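Local coordinates for protein putative alkaline phosphatase (Pseudomonas fluorescens, PDB 4F19) that probably binds phosphate for an ABC-type importer, and here holds hydrogen arsenate in its place, at residues 7-12 against 189-194; 27-32 against 43-48; 35-40 against 60-65; 147-152 against 205-210. One frame throughout, in Å; residues are numbered along the deposited sequence.

Contact 1: residues 7-12 against 189-194. With 8AR (hydrogen arsenate), chain B.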
loop_
_atom_site.group_PDB
_atom_site.type_symbol
_atom_site.label_atom_id
_atom_site.label_comp_id
_atom_site.label_asym_id
_atom_site.label_seq_id
_atom_site.Cartn_x
_atom_site.Cartn_y
_atom_site.Cartn_z
ATOM N N GLY A 7 7.575 3.916 -7.274
ATOM C CA GLY A 7 6.142 3.934 -7.145
ATOM C C GLY A 7 5.729 4.328 -5.767
ATOM O O GLY A 7 6.149 5.383 -5.236
ATOM N N ALA A 8 4.863 3.512 -5.149
ATOM C CA ALA A 8 4.299 3.748 -3.822
ATOM C C ALA A 8 5.333 4.322 -2.869
ATOM O O ALA A 8 6.419 3.775 -2.677
ATOM C CB ALA A 8 3.819 2.425 -3.273
ATOM N N THR A 9 4.929 5.409 -2.174
ATOM C CA THR A 9 5.711 5.947 -1.098
ATOM C C THR A 9 5.489 5.231 0.262
ATOM O O THR A 9 6.381 5.267 1.094
ATOM C CB THR A 9 5.507 7.490 -0.913
ATOM O OG1 THR A 9 4.214 7.796 -0.416
ATOM C CG2 THR A 9 5.776 8.229 -2.223
ATOM N N LEU A 10 4.329 4.614 0.448
ATOM C CA LEU A 10 4.066 3.964 1.734
ATOM C C LEU A 10 5.212 3.046 2.154
ATOM O O LEU A 10 5.610 3.115 3.339
ATOM C CB LEU A 10 2.670 3.278 1.682
ATOM C CG LEU A 10 2.321 2.344 2.850
ATOM C CD1 LEU A 10 0.828 2.336 3.075
ATOM C CD2 LEU A 10 2.810 0.914 2.594
ATOM N N PRO A 11 5.775 2.209 1.259
ATOM C CA PRO A 11 6.856 1.287 1.611
ATOM C C PRO A 11 8.246 1.777 1.154
ATOM O O PRO A 11 9.192 0.985 1.165
ATOM C CB PRO A 11 6.499 0.026 0.804
ATOM C CG PRO A 11 5.969 0.591 -0.483
ATOM C CD PRO A 11 5.211 1.847 -0.055
ATOM N N GLN A 12 8.384 3.036 0.777
ATOM C CA GLN A 12 9.655 3.395 0.158
ATOM C C GLN A 12 10.830 3.271 1.102
ATOM O O GLN A 12 11.916 2.939 0.663
ATOM C CB GLN A 12 9.626 4.833 -0.438
ATOM C CG GLN A 12 9.622 5.907 0.673
ATOM C CD GLN A 12 9.501 7.274 0.108
ATOM O OE1 GLN A 12 8.887 7.523 -0.953
ATOM N NE2 GLN A 12 10.234 8.227 0.747
ATOM N N THR A 189 1.278 16.134 -1.352
ATOM C CA THR A 189 1.783 15.114 -2.280
ATOM C C THR A 189 2.819 14.265 -1.617
ATOM O O THR A 189 3.785 14.770 -1.030
ATOM C CB THR A 189 2.353 15.852 -3.531
ATOM O OG1 THR A 189 1.385 16.747 -4.014
ATOM C CG2 THR A 189 2.844 14.921 -4.572
ATOM N N GLY A 190 2.675 12.923 -1.740
ATOM C CA GLY A 190 3.523 11.970 -1.129
ATOM C C GLY A 190 3.225 11.762 0.342
ATOM O O GLY A 190 2.683 12.624 1.032
ATOM N N SER A 191 3.674 10.604 0.874
ATOM C CA SER A 191 3.548 10.374 2.332
ATOM C C SER A 191 4.254 11.494 3.116
ATOM O O SER A 191 3.711 12.040 4.064
ATOM C CB SER A 191 4.158 9.033 2.692
ATOM O OG SER A 191 3.409 7.921 2.202
ATOM N N GLN A 192 5.508 11.773 2.717
ATOM C CA GLN A 192 6.291 12.760 3.447
ATOM C C GLN A 192 5.693 14.157 3.293
ATOM O O GLN A 192 5.672 14.950 4.261
ATOM C CB GLN A 192 7.751 12.678 2.995
ATOM C CG GLN A 192 8.448 11.315 3.345
ATOM C CD GLN A 192 9.657 11.079 2.504
ATOM O OE1 GLN A 192 9.609 10.925 1.169
ATOM N NE2 GLN A 192 10.812 10.989 3.185
ATOM N N GLY A 193 5.211 14.506 2.105
ATOM C CA GLY A 193 4.586 15.793 1.919
ATOM C C GLY A 193 3.384 15.986 2.793
ATOM O O GLY A 193 3.156 17.084 3.344
ATOM N N VAL A 194 2.574 14.940 2.962
ATOM C CA VAL A 194 1.453 14.997 3.894
ATOM C C VAL A 194 1.918 15.185 5.313
ATOM O O VAL A 194 1.355 15.999 6.059
ATOM C CB VAL A 194 0.525 13.796 3.720
ATOM C CG1 VAL A 194 -0.382 13.627 4.924
ATOM C CG2 VAL A 194 -0.314 13.904 2.459
HETATM AS AS 8AR B . 1.325 5.708 -2.041
HETATM O O1 8AR B . 0.686 5.256 -3.484
HETATM O O2 8AR B . 2.040 4.347 -1.322
HETATM O O3 8AR B . 2.519 6.818 -2.232
HETATM O O4 8AR B . 0.144 6.277 -1.018
#
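T9 and S191 form a buried, hydroxyl-centred polar contact across the ligand cleft, joining the loop after strand 5-7 to the first turn of helix 190-198. T9 OG1 accepts a hydrogen bond from S191 N (3.1 Å, N-H...O 150°) and donates one to arsenate O3 at 2.7 Å. S191 OG also lies 2.7 Å from T9 OG1. A threonine suits this place because its single hydroxyl can serve a backbone N-H and the anion together, and chi1 of 70° tucks OG1 between the backbone N and the carbonyl carbon, on the ligand side. T9 N reaches the same arsenate O3, at 2.8 Å, and L10 N reaches arsenate O2 at 2.9 Å. Such an anion site, built from main-chain amides and hydroxyls between two lobes, is what a closed periplasmic binding protein of the PstS family presents. Here the two amides are offered by a type I beta turn from T9 to Q12. Glycine fits at G190, whose phi is positive. R142, which packs beside both T9 and S191, is a further arsenate ligand. Farther along, Q12 NE2 and Q192 OE1 make a weak hydrogen bond, doubtful because both side chains occur in two conformers.

Contact 2: residues 27-32 against 43-48. With 8AR (hydrogen arsenate), chain B.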
loop_
_atom_site.group_PDB
_atom_site.type_symbol
_atom_site.label_atom_id
_atom_site.label_comp_id
_atom_site.label_asym_id
_atom_site.label_seq_id
_atom_site.Cartn_x
_atom_site.Cartn_y
_atom_site.Cartn_z
ATOM N N GLN A 27 18.431 2.297 -6.609
ATOM C CA GLN A 27 17.655 2.634 -5.412
ATOM C C GLN A 27 16.223 2.978 -5.867
ATOM O O GLN A 27 15.943 3.630 -6.874
ATOM C CB GLN A 27 18.328 3.806 -4.683
ATOM C CG GLN A 27 19.759 3.497 -4.152
ATOM C CD GLN A 27 19.720 2.260 -3.197
ATOM O OE1 GLN A 27 19.017 2.316 -2.126
ATOM N NE2 GLN A 27 20.415 1.188 -3.531
ATOM N N TYR A 28 15.273 2.552 -5.017
ATOM C CA TYR A 28 13.879 2.748 -5.253
ATOM C C TYR A 28 13.486 4.227 -5.224
ATOM O O TYR A 28 13.973 4.976 -4.365
ATOM C CB TYR A 28 13.102 2.021 -4.128
ATOM C CG TYR A 28 11.600 2.056 -4.236
ATOM C CD1 TYR A 28 10.926 1.134 -5.022
ATOM C CD2 TYR A 28 10.837 2.971 -3.555
ATOM C CE1 TYR A 28 9.553 1.099 -5.099
ATOM C CE2 TYR A 28 9.464 2.986 -3.609
ATOM C CZ TYR A 28 8.803 2.018 -4.376
ATOM O OH TYR A 28 7.430 1.934 -4.410
ATOM N N ILE A 29 12.602 4.617 -6.127
ATOM C CA ILE A 29 12.179 6.010 -6.268
ATOM C C ILE A 29 10.670 6.127 -5.878
ATOM O O ILE A 29 9.807 5.589 -6.574
ATOM C CB ILE A 29 12.413 6.505 -7.685
ATOM C CG1 ILE A 29 13.921 6.435 -8.025
ATOM C CG2 ILE A 29 11.879 7.932 -7.846
ATOM C CD1 ILE A 29 14.229 6.609 -9.486
ATOM N N GLY A 30 10.386 6.830 -4.796
ATOM C CA GLY A 30 9.008 7.009 -4.349
ATOM C C GLY A 30 8.325 8.178 -5.021
ATOM O O GLY A 30 8.744 9.330 -4.849
ATOM N N VAL A 31 7.269 7.906 -5.775
ATOM C CA VAL A 31 6.512 8.867 -6.549
ATOM C C VAL A 31 4.980 8.695 -6.429
ATOM O O VAL A 31 4.248 9.500 -7.023
ATOM C CB VAL A 31 6.884 8.848 -8.056
ATOM C CG1 VAL A 31 8.282 9.459 -8.234
ATOM C CG2 VAL A 31 6.804 7.434 -8.639
ATOM N N GLY A 32 4.492 7.696 -5.691
ATOM C CA GLY A 32 3.092 7.403 -5.630
ATOM C C GLY A 32 2.735 6.191 -6.477
ATOM O O GLY A 32 3.348 5.915 -7.505
ATOM N N ASN A 43 6.207 1.720 -19.645
ATOM C CA ASN A 43 7.674 1.789 -19.679
ATOM C C ASN A 43 8.133 3.241 -19.800
ATOM O O ASN A 43 8.889 3.596 -20.704
ATOM C CB ASN A 43 8.258 0.934 -20.797
ATOM C CG ASN A 43 9.725 0.803 -20.650
ATOM O OD1 ASN A 43 10.253 0.785 -19.546
ATOM N ND2 ASN A 43 10.409 0.749 -21.775
ATOM N N ASP A 44 7.677 4.052 -18.872
ATOM C CA ASP A 44 7.868 5.538 -18.899
ATOM C C ASP A 44 8.645 5.982 -17.676
ATOM O O ASP A 44 8.090 6.212 -16.602
ATOM C CB ASP A 44 6.514 6.212 -18.966
ATOM C CG ASP A 44 6.625 7.719 -19.010
ATOM O OD1 ASP A 44 7.815 8.252 -19.089
ATOM O OD2 ASP A 44 5.540 8.378 -18.996
ATOM N N TYR A 45 9.966 6.083 -17.826
ATOM C CA TYR A 45 10.842 6.442 -16.753
ATOM C C TYR A 45 10.616 7.859 -16.234
ATOM O O TYR A 45 10.988 8.158 -15.103
ATOM C CB TYR A 45 12.314 6.235 -17.155
ATOM C CG TYR A 45 13.285 6.300 -16.008
ATOM C CD1 TYR A 45 13.509 5.210 -15.194
ATOM C CD2 TYR A 45 14.002 7.473 -15.729
ATOM C CE1 TYR A 45 14.403 5.256 -14.109
ATOM C CE2 TYR A 45 14.867 7.539 -14.681
ATOM C CZ TYR A 45 15.078 6.452 -13.869
ATOM O OH TYR A 45 15.975 6.578 -12.808
ATOM N N THR A 46 10.028 8.712 -17.039
ATOM C CA THR A 46 9.776 10.070 -16.568
ATOM C C THR A 46 8.802 10.106 -15.386
ATOM O O THR A 46 8.796 11.089 -14.661
ATOM C CB THR A 46 9.251 11.001 -17.659
ATOM O OG1 THR A 46 7.908 10.708 -18.013
ATOM C CG2 THR A 46 10.140 11.087 -18.856
ATOM N N LYS A 47 8.022 9.037 -15.188
ATOM C CA LYS A 47 7.157 8.881 -14.058
ATOM C C LYS A 47 7.922 8.658 -12.770
ATOM O O LYS A 47 7.377 8.863 -11.674
ATOM C CB LYS A 47 6.131 7.784 -14.309
ATOM C CG LYS A 47 5.146 8.150 -15.392
ATOM C CD LYS A 47 4.084 9.154 -15.046
ATOM C CE LYS A 47 3.065 9.523 -16.129
ATOM N NZ LYS A 47 3.690 10.034 -17.220
ATOM N N PHE A 48 9.173 8.190 -12.873
ATOM C CA PHE A 48 10.115 8.096 -11.766
ATOM C C PHE A 48 10.968 9.354 -11.604
ATOM O O PHE A 48 11.044 9.898 -10.510
ATOM C CB PHE A 48 11.050 6.883 -11.897
ATOM C CG PHE A 48 10.400 5.529 -11.752
ATOM C CD1 PHE A 48 9.128 5.315 -11.247
ATOM C CD2 PHE A 48 11.148 4.410 -12.097
ATOM C CE1 PHE A 48 8.614 4.022 -11.128
ATOM C CE2 PHE A 48 10.644 3.137 -11.950
ATOM C CZ PHE A 48 9.377 2.934 -11.480
HETATM AS AS 8AR B . 1.325 5.708 -2.041
HETATM O O1 8AR B . 0.686 5.256 -3.484
HETATM O O2 8AR B . 2.040 4.347 -1.322
HETATM O O3 8AR B . 2.519 6.818 -2.232
HETATM O O4 8AR B . 0.144 6.277 -1.018
#
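I29 and V31 press their branched side chains onto the short 3-10 turn at residues 45-47 and onto F48 behind it. I29 uses two branches: CG2 rests 3.4 Å from F48 O, while CD1 goes farther, meeting F48 CB at 4.0 Å and the Y45 hydroxyl oxygen OH at 3.8 Å. The reach of CD1 comes from an extended outer chain, with chi2 at 167°. V31 sits over the preceding peptide, its CG2 3.4 Å from K47 O and 4.1 Å from F48 CD1, crossing that side chain at about a right angle. Beta-branched I29 suits its strand, and the methyls of V31 meet the K47 and F48 oxygens. Cutting I29 back to an alanine would remove CD1 and CG2, which would probably open a gap beside F48 CB and take one apolar neighbour from the Y45 hydroxyl. D44 helps hold the turn in shape: its OD1 accepts from T46 N (3.1 Å, an Asx turn) and from T46 OG1 (2.7 Å), both on one face of the carboxylate. Before it, N43 ends helix 33-42 in a Schellman motif. Strand 29-30, that helix and strand 59-62 make a beta-alpha-beta crossover that spans strand 5-7. Segment 43-48 belongs to its returning connection, with F48 against A39 of the helix, while I29 pairs through its backbone with G5 and G7 at the edge of the sheet.

Contact 3: residues 35-40 against 60-65. With 8AR (hydrogen arsenate), chain B.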
loop_
_atom_site.group_PDB
_atom_site.type_symbol
_atom_site.label_atom_id
_atom_site.label_comp_id
_atom_site.label_asym_id
_atom_site.label_seq_id
_atom_site.Cartn_x
_atom_site.Cartn_y
_atom_site.Cartn_z
ATOM N N ASN A 35 1.632 6.841 -10.217
ATOM C CA ASN A 35 2.811 7.066 -11.041
ATOM C C ASN A 35 3.621 5.791 -11.253
ATOM O O ASN A 35 4.147 5.561 -12.334
ATOM C CB ASN A 35 3.692 8.169 -10.456
ATOM C CG ASN A 35 3.081 9.535 -10.649
ATOM O OD1 ASN A 35 2.567 9.823 -11.716
ATOM N ND2 ASN A 35 3.122 10.388 -9.623
ATOM N N GLY A 36 3.723 4.945 -10.210
ATOM C CA GLY A 36 4.416 3.676 -10.361
ATOM C C GLY A 36 3.758 2.738 -11.376
ATOM O O GLY A 36 4.424 2.145 -12.211
ATOM N N LYS A 37 2.437 2.621 -11.265
ATOM C CA LYS A 37 1.716 1.784 -12.241
ATOM C C LYS A 37 1.919 2.328 -13.634
ATOM O O LYS A 37 2.199 1.562 -14.576
ATOM C CB LYS A 37 0.252 1.682 -11.892
ATOM C CG LYS A 37 -0.049 0.903 -10.600
ATOM C CD LYS A 37 -1.503 0.546 -10.416
ATOM C CE LYS A 37 -2.432 1.722 -10.297
ATOM N NZ LYS A 37 -3.870 1.313 -10.312
ATOM N N ALA A 38 1.771 3.639 -13.830
ATOM C CA ALA A 38 1.927 4.207 -15.162
ATOM C C ALA A 38 3.351 4.000 -15.669
ATOM O O ALA A 38 3.581 3.708 -16.860
ATOM C CB ALA A 38 1.584 5.689 -15.155
ATOM N N ALA A 39 4.350 4.149 -14.800
ATOM C CA ALA A 39 5.743 3.933 -15.181
ATOM C C ALA A 39 5.936 2.539 -15.740
ATOM O O ALA A 39 6.563 2.335 -16.785
ATOM C CB ALA A 39 6.649 4.129 -13.952
ATOM N N PHE A 40 5.419 1.536 -15.016
ATOM C CA PHE A 40 5.615 0.153 -15.459
ATOM C C PHE A 40 4.797 -0.140 -16.706
ATOM O O PHE A 40 5.334 -0.712 -17.676
ATOM C CB PHE A 40 5.234 -0.808 -14.309
ATOM C CG PHE A 40 5.391 -2.256 -14.736
ATOM C CD1 PHE A 40 6.587 -2.909 -14.575
ATOM C CD2 PHE A 40 4.316 -2.942 -15.337
ATOM C CE1 PHE A 40 6.771 -4.238 -14.986
ATOM C CE2 PHE A 40 4.510 -4.263 -15.758
ATOM C CZ PHE A 40 5.706 -4.902 -15.582
ATOM N N ALA A 60 7.559 -1.943 -10.279
ATOM C CA ALA A 60 6.946 -0.869 -9.490
ATOM C C ALA A 60 6.481 -1.430 -8.157
ATOM O O ALA A 60 6.067 -2.582 -8.025
ATOM C CB ALA A 60 5.773 -0.223 -10.203
ATOM N N GLY A 61 6.486 -0.539 -7.155
ATOM C CA GLY A 61 5.730 -0.747 -5.931
ATOM C C GLY A 61 4.401 -0.048 -6.039
ATOM O O GLY A 61 4.312 1.092 -6.519
ATOM N N SER A 62 3.318 -0.707 -5.569
ATOM C CA SER A 62 2.012 -0.110 -5.600
ATOM C C SER A 62 1.178 -0.667 -4.455
ATOM O O SER A 62 1.155 -1.879 -4.270
ATOM C CB SER A 62 1.293 -0.388 -6.915
ATOM O OG SER A 62 0.075 0.309 -6.939
ATOM N N ASP A 63 0.443 0.225 -3.766
ATOM C CA ASP A 63 -0.617 -0.238 -2.860
ATOM C C ASP A 63 -2.003 -0.028 -3.450
ATOM O O ASP A 63 -2.997 -0.175 -2.753
ATOM C CB ASP A 63 -0.464 0.331 -1.422
ATOM C CG ASP A 63 0.664 1.332 -1.277
ATOM O OD1 ASP A 63 0.385 2.499 -1.629
ATOM O OD2 ASP A 63 1.771 0.973 -0.845
ATOM N N SER A 64 -2.047 0.331 -4.736
ATOM C CA SER A 64 -3.249 0.332 -5.536
ATOM C C SER A 64 -3.245 -0.856 -6.480
ATOM O O SER A 64 -2.266 -1.057 -7.235
ATOM C CB SER A 64 -3.335 1.612 -6.365
ATOM O OG SER A 64 -4.332 1.581 -7.343
ATOM N N LYS A 65 -4.294 -1.648 -6.486
ATOM C CA LYS A 65 -4.343 -2.796 -7.406
ATOM C C LYS A 65 -4.406 -2.308 -8.842
ATOM O O LYS A 65 -5.000 -1.275 -9.165
ATOM C CB LYS A 65 -5.548 -3.674 -7.104
ATOM C CG LYS A 65 -5.422 -4.474 -5.896
ATOM C CD LYS A 65 -6.395 -5.591 -5.703
ATOM C CE LYS A 65 -6.504 -6.537 -6.672
ATOM N NZ LYS A 65 -7.289 -7.882 -6.175
HETATM AS AS 8AR B . 1.325 5.708 -2.041
HETATM O O1 8AR B . 0.686 5.256 -3.484
HETATM O O2 8AR B . 2.040 4.347 -1.322
HETATM O O3 8AR B . 2.519 6.818 -2.232
HETATM O O4 8AR B . 0.144 6.277 -1.018
#
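K37 carries the polar half of this contact between helix 33-42 and the end of strand 59-62. Its NZ donates to S64 OG and to K65 O, each at 3.0 Å, and forms a salt bridge with E70 as well. The K65 bond comes in from above the carbonyl plane, 45° out of it. A bend at chi3 (-63°) turns the ammonium group onto this part of the chain. Within segment 60-65 a further bond, from S62 OG to S64 O at 2.7 Å, lies in the carbonyl plane on a lone pair and ties the two serines together across D63.

Van der Waals contacts make up the other half. F40 CB and A60 CB, 4.2 Å apart, are the apolar pair; A60 CB also meets G36 O at 3.4 Å, and K37 CG lies alongside S62 OG. Small residues suit this close approach, in which the local axes come within 7.4 Å: a side chain on G36 would crowd G61 O. Replacing K37 with a methionine would remove the ammonium group and probably leave E70 without its counter-charge and S64 OG and K65 O without this donor.

The lysine thus brings a buried charge that E70 probably balances, and its grip on S64 positions a hydroxyl that also bonds to E150 of the opposite lobe. It holds the chain just after D63, whose OD1 lies only 2.5 Å from arsenate O2, so short that one of the two oxygens probably holds a proton.

Contact 4: residues 147-152 against 205-210. With 8AR (hydrogen arsenate), chain B.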
loop_
_atom_site.group_PDB
_atom_site.type_symbol
_atom_site.label_atom_id
_atom_site.label_comp_id
_atom_site.label_asym_id
_atom_site.label_seq_id
_atom_site.Cartn_x
_atom_site.Cartn_y
_atom_site.Cartn_z
ATOM N N GLY A 147 -1.998 4.756 -3.363
ATOM C CA GLY A 147 -2.384 3.458 -2.810
ATOM C C GLY A 147 -2.758 3.514 -1.348
ATOM O O GLY A 147 -3.596 2.747 -0.887
ATOM N N THR A 148 -2.154 4.451 -0.582
ATOM C CA THR A 148 -2.610 4.642 0.796
ATOM C C THR A 148 -4.068 5.081 0.759
ATOM O O THR A 148 -4.897 4.601 1.564
ATOM C CB THR A 148 -1.731 5.669 1.532
ATOM O OG1 THR A 148 -0.357 5.344 1.429
ATOM C CG2 THR A 148 -2.076 5.619 3.022
ATOM N N THR A 149 -4.410 6.006 -0.141
ATOM C CA THR A 149 -5.802 6.388 -0.309
ATOM C C THR A 149 -6.670 5.169 -0.632
ATOM O O THR A 149 -7.775 5.019 -0.096
ATOM C CB THR A 149 -5.992 7.443 -1.376
ATOM O OG1 THR A 149 -5.301 8.629 -0.967
ATOM C CG2 THR A 149 -7.466 7.731 -1.631
ATOM N N GLU A 150 -6.223 4.295 -1.541
ATOM C CA GLU A 150 -7.022 3.130 -1.880
ATOM C C GLU A 150 -7.236 2.236 -0.631
ATOM O O GLU A 150 -8.355 1.818 -0.356
ATOM C CB GLU A 150 -6.403 2.359 -3.030
ATOM C CG GLU A 150 -7.290 1.205 -3.515
ATOM C CD GLU A 150 -6.758 0.554 -4.775
ATOM O OE1 GLU A 150 -6.708 1.266 -5.818
ATOM O OE2 GLU A 150 -6.393 -0.653 -4.750
ATOM N N LEU A 151 -6.163 1.945 0.106
ATOM C CA LEU A 151 -6.310 1.101 1.294
ATOM C C LEU A 151 -7.277 1.726 2.302
ATOM O O LEU A 151 -8.058 1.008 2.951
ATOM C CB LEU A 151 -4.937 0.869 1.939
ATOM C CG LEU A 151 -3.961 0.001 1.170
ATOM C CD1 LEU A 151 -2.653 -0.098 1.869
ATOM C CD2 LEU A 151 -4.529 -1.392 0.861
ATOM N N PHE A 152 -7.188 3.039 2.480
ATOM C CA PHE A 152 -7.994 3.732 3.466
ATOM C C PHE A 152 -9.472 3.818 3.032
ATOM O O PHE A 152 -10.377 3.583 3.824
ATOM C CB PHE A 152 -7.400 5.129 3.697
ATOM C CG PHE A 152 -8.095 5.961 4.744
ATOM C CD1 PHE A 152 -8.315 5.457 6.033
ATOM C CD2 PHE A 152 -8.527 7.245 4.437
ATOM C CE1 PHE A 152 -8.903 6.275 6.960
ATOM C CE2 PHE A 152 -9.116 8.052 5.408
ATOM C CZ PHE A 152 -9.308 7.546 6.671
ATOM N N ILE A 205 -5.250 16.377 10.802
ATOM C CA ILE A 205 -5.353 14.912 10.906
ATOM C C ILE A 205 -5.262 14.324 9.502
ATOM O O ILE A 205 -5.687 14.952 8.537
ATOM C CB ILE A 205 -6.689 14.505 11.615
ATOM C CG1 ILE A 205 -6.706 13.002 11.936
ATOM C CG2 ILE A 205 -7.891 14.920 10.830
ATOM C CD1 ILE A 205 -7.747 12.663 13.032
ATOM N N THR A 206 -4.744 13.099 9.395
ATOM C CA THR A 206 -4.644 12.441 8.083
ATOM C C THR A 206 -4.630 10.911 8.270
ATOM O O THR A 206 -4.748 10.405 9.372
ATOM C CB THR A 206 -3.394 12.923 7.344
ATOM O OG1 THR A 206 -3.473 12.590 5.972
ATOM C CG2 THR A 206 -2.122 12.426 7.934
ATOM N N TYR A 207 -4.466 10.240 7.152
ATOM C CA TYR A 207 -4.240 8.800 7.035
ATOM C C TYR A 207 -2.857 8.569 6.463
ATOM O O TYR A 207 -2.415 9.367 5.626
ATOM C CB TYR A 207 -5.356 8.151 6.195
ATOM C CG TYR A 207 -5.475 8.726 4.811
ATOM C CD1 TYR A 207 -4.840 8.148 3.747
ATOM C CD2 TYR A 207 -6.223 9.892 4.573
ATOM C CE1 TYR A 207 -4.891 8.704 2.471
ATOM C CE2 TYR A 207 -6.298 10.457 3.299
ATOM C CZ TYR A 207 -5.621 9.866 2.259
ATOM O OH TYR A 207 -5.681 10.443 1.019
ATOM N N MET A 208 -2.165 7.504 6.863
ATOM C CA MET A 208 -0.730 7.474 6.593
ATOM C C MET A 208 -0.133 6.071 6.756
ATOM O O MET A 208 -0.467 5.318 7.665
ATOM C CB MET A 208 -0.024 8.424 7.601
ATOM C CG MET A 208 1.469 8.612 7.419
ATOM S SD MET A 208 1.973 9.173 5.787
ATOM C CE MET A 208 0.959 10.658 5.617
ATOM N N SER A 209 0.877 5.825 5.919
ATOM C CA SER A 209 1.775 4.692 6.107
ATOM C C SER A 209 2.249 4.619 7.560
ATOM O O SER A 209 2.723 5.653 8.093
ATOM C CB SER A 209 3.026 4.906 5.244
ATOM O OG SER A 209 3.988 3.946 5.574
ATOM N N PRO A 210 2.257 3.454 8.198
ATOM C CA PRO A 210 2.754 3.399 9.577
ATOM C C PRO A 210 4.225 3.661 9.676
ATOM O O PRO A 210 4.713 4.021 10.763
ATOM C CB PRO A 210 2.357 1.974 10.022
ATOM C CG PRO A 210 2.367 1.175 8.728
ATOM C CD PRO A 210 1.788 2.140 7.700
HETATM AS AS 8AR B . 1.325 5.708 -2.041
HETATM O O1 8AR B . 0.686 5.256 -3.484
HETATM O O2 8AR B . 2.040 4.347 -1.322
HETATM O O3 8AR B . 2.519 6.818 -2.232
HETATM O O4 8AR B . 0.144 6.277 -1.018
HETATM O O HOH W 1 1.025 6.961 3.264
#
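F152 and Y207 lie with their rings nearly parallel, planes 13° apart and centroids 4.6 Å apart, but offset, with little ring-on-ring overlap. The slide places Y207 CB over the centre of one F152 face, 3.7 Å from the centroid, a CH-pi contact. In return F152 CD2 sits over a face of the Y207 ring, toward its rim. At the edge of the tyrosine, T148 CG2 lies in the ring plane, 3.8 Å from Y207 CD1. T149 OG1 arrives near that plane too and shares a hydrogen bond of 2.7 Å with Y207 OH, either of which could be the donor. A tyrosine suits this position because it offers a flat face to F152 and an oxygen to the helix, and that oxygen also bonds to R142 N. F118 adds an edge-to-face contact with F152.

T148 divides its two branches. With CG2 turned to the tyrosine, OG1 faces the ligand and donates to arsenate O4 at 2.7 Å. OG1 also accepts from a water, 2.8 Å away, which in turn takes the N-H of S209 at 2.9 Å. G147 N donates to arsenate O1 at 2.7 Å, and T148 N bonds to O4.

The anion thus sits at the N-terminus of helix 147-159, where amides not used within the helix, together with its dipole, would be expected to favour negative charge. Y207, packed on T148, T149 and F152, joins the first two turns of the helix to the loop after strand 204-205, and the buried hydroxyls of T148 and T149 have partners.

How the contacts relate
Contacts 2 and 3 lie in the lobe built on the five-stranded sheet, centres 9 Å apart; helix 33-42 joins the two segments of contact 2 and supplies the first segment of contact 3. Contact 4 belongs to the lobe of the four-stranded sheet, its centre about 20 Å from that of contact 2. Contact 1 spans the cleft, its centre 10 to 12 Å from the others. Along the chain, contacts 2 and 3 alternate, fall between the segments of contact 1 and close before contact 4 opens; contacts 1 and 4 alternate. Bonds from L10 to S209, and from S64 and K65 to E150, also join the lobes. All four border the arsenate, as expected of a two-lobed binding protein.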